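Local coordinates for CurD (Moorea producens 3L, PDB 5KP7), which probably works as a hydroxymethylglutaryl-CoA synthase-like acyltransferase of the thiolase-like superfamily and binds 4'-phosphopantetheine, at residues G311-Y314 and C315-G319. The protein carries 3 engineered substitutions. Sequence-based numbering, arbitrary orientation.
Sequences GLVY and CQQVG
Q317 reaches back one turn to V313 and Y314 because its CG stands beside the backbone N (chi1 -66°) and the chain beyond CG is extended, which lays the amide over the preceding turn of the same helix. There Q317 NE2 donates a weak hydrogen bond to V313 O, 3.3 Å long though nearly straight at 165°. Q317 NE2 also lies at the edge of the Y314 ring, close to its plane, 3.7 Å from Y314 CD1, which makes this an edge approach; the 65° between ring and amide planes rules out a parallel stack. The V313 carbonyl also takes a hydrogen bond from a water, which gives a second one to Q316 OE1 and bridges the carbonyl to that side chain. Q316, likewise extended, runs past the L312 carbonyl, with Q316 CG 3.2 Å from L312 O, and its NE2 bonds to M62 O.

The backbone evidence points to a helix losing regularity. Q316 N donates to L312 O at 3.0 Å, an i to i+4 bond with the donor nearly in line with the C=O. Two residues on, Y314 O is instead met by Q317 N at 3.0 Å, from above the carbonyl plane, and the i+4 donor V318 N makes just a weak bond. C315 O then receives both V318 N and G319 N, and G319 leaves helical angles with positive phi.

This is the C-terminal end of helix 309-318, leading toward N320, a phosphopantetheine-binding residue. Y314 packs against helices 325-336 and 376-381, its OH hydrogen-bonded to D335, while Q316 and V318 pair through their backbones with E65 and A67 of strand 65-67.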
ATOM      1  N   GLY A 311       4.012  12.104  -0.402  1.00 23.61           N
ATOM      2  CA  GLY A 311       3.156  10.916  -0.209  1.00 23.42           C
ATOM      3  C   GLY A 311       3.832   9.775   0.513  1.00 23.58           C
ATOM      4  O   GLY A 311       3.151   8.918   1.125  1.00 23.74           O
ATOM      5  N   LEU A 312       5.162   9.713   0.461  1.00 23.77           N
ATOM      6  CA  LEU A 312       5.897   8.637   1.136  1.00 24.04           C
ATOM      7  C   LEU A 312       6.072   8.822   2.636  1.00 24.39           C
ATOM      8  O   LEU A 312       6.374   7.881   3.333  1.00 25.55           O
ATOM      9  CB  LEU A 312       7.264   8.422   0.478  1.00 24.68           C
ATOM     10  CG  LEU A 312       7.152   8.006  -0.995  1.00 25.17           C
ATOM     11  CD1 LEU A 312       8.539   7.903  -1.598  1.00 26.05           C
ATOM     12  CD2 LEU A 312       6.410   6.688  -1.168  1.00 25.19           C
ATOM     13  N   VAL A 313       5.909  10.037   3.138  1.00 24.36           N
ATOM     14  CA  VAL A 313       6.229  10.344   4.518  1.00 24.62           C
ATOM     15  C   VAL A 313       5.496   9.408   5.491  1.00 24.34           C
ATOM     16  O   VAL A 313       6.144   8.807   6.346  1.00 24.41           O
ATOM     17  CB  VAL A 313       5.938  11.824   4.847  1.00 25.30           C
ATOM     18  CG1 VAL A 313       6.072  12.110   6.339  1.00 25.56           C
ATOM     19  CG2 VAL A 313       6.873  12.725   4.045  1.00 25.59           C
ATOM     20  N   TYR A 314       4.174   9.339   5.413  1.00 24.18           N
ATOM     21  CA  TYR A 314       3.443   8.473   6.349  1.00 24.03           C
ATOM     22  C   TYR A 314       3.620   6.994   6.019  1.00 23.90           C
ATOM     23  O   TYR A 314       3.658   6.161   6.924  1.00 23.57           O
ATOM     24  CB  TYR A 314       1.959   8.798   6.413  1.00 24.19           C
ATOM     25  CG  TYR A 314       1.630  10.169   6.936  1.00 25.01           C
ATOM     26  CD1 TYR A 314       2.503  10.864   7.773  1.00 25.90           C
ATOM     27  CD2 TYR A 314       0.440  10.773   6.585  1.00 25.31           C
ATOM     28  CE1 TYR A 314       2.177  12.129   8.243  1.00 26.93           C
ATOM     29  CE2 TYR A 314       0.103  12.027   7.045  1.00 26.50           C
ATOM     30  CZ  TYR A 314       0.966  12.696   7.890  1.00 27.17           C
ATOM     31  OH  TYR A 314       0.676  13.970   8.366  1.00 28.50           O
ATOM     32  N   CYS A 315       3.776   6.678   4.745  1.00 24.21           N
ATOM     33  CA  CYS A 315       4.015   5.285   4.334  1.00 24.57           C
ATOM     34  C   CYS A 315       5.258   4.712   5.011  1.00 25.35           C
ATOM     35  O   CYS A 315       5.242   3.549   5.447  1.00 24.97           O
ATOM     36  CB  CYS A 315       4.110   5.198   2.800  1.00 24.76           C
ATOM     37  SG  CYS A 315       2.547   5.536   1.979  1.00 26.33           S
ATOM     38  N   GLN A 316       6.303   5.529   5.150  1.00 26.07           N
ATOM     39  CA  GLN A 316       7.565   5.120   5.793  1.00 27.33           C
ATOM     40  C   GLN A 316       7.428   4.808   7.270  1.00 26.91           C
ATOM     41  O   GLN A 316       8.352   4.230   7.834  1.00 27.30           O
ATOM     42  CB  GLN A 316       8.639   6.215   5.695  1.00 30.03           C
ATOM     43  CG  GLN A 316       9.121   6.454   4.308  1.00 32.45           C
ATOM     44  CD  GLN A 316      10.214   7.528   4.302  1.00 34.19           C
ATOM     45  OE1 GLN A 316      10.037   8.657   4.814  1.00 36.99           O
ATOM     46  NE2 GLN A 316      11.355   7.173   3.775  1.00 35.69           N
ATOM     47  N   GLN A 317       6.354   5.299   7.893  1.00 25.87           N
ATOM     48  CA  GLN A 317       6.098   5.132   9.313  1.00 26.26           C
ATOM     49  C   GLN A 317       5.191   3.941   9.645  1.00 25.31           C
ATOM     50  O   GLN A 317       5.086   3.547  10.798  1.00 24.93           O
ATOM     51  CB  GLN A 317       5.476   6.416   9.869  1.00 27.16           C
ATOM     52  CG  GLN A 317       6.464   7.572   9.820  1.00 28.62           C
ATOM     53  CD  GLN A 317       5.846   8.837  10.361  1.00 29.74           C
ATOM     54  OE1 GLN A 317       5.575   8.940  11.563  1.00 31.52           O
ATOM     55  NE2 GLN A 317       5.592   9.796   9.486  1.00 30.13           N
ATOM     56  N   VAL A 318       4.539   3.385   8.634  1.00 25.17           N
ATOM     57  CA  VAL A 318       3.611   2.269   8.842  1.00 24.99           C
ATOM     58  C   VAL A 318       4.001   1.006   8.083  1.00 24.12           C
ATOM     59  O   VAL A 318       3.639  -0.112   8.512  1.00 23.93           O
ATOM     60  CB  VAL A 318       2.188   2.737   8.456  1.00 26.38           C
ATOM     61  CG1 VAL A 318       1.197   1.671   8.640  1.00 28.12           C
ATOM     62  CG2 VAL A 318       1.759   3.887   9.342  1.00 27.11           C
ATOM     63  N   GLY A 319       4.700   1.142   6.967  1.00 23.40           N
ATOM     64  CA  GLY A 319       5.045  -0.009   6.115  1.00 23.04           C
ATOM     65  C   GLY A 319       3.961  -0.252   5.082  1.00 22.46           C
ATOM     66  O   GLY A 319       3.080   0.595   4.868  1.00 22.28           O
TER
HETATM   67  O   HOH W   1       8.637   9.583   7.529  1.00 38.31           O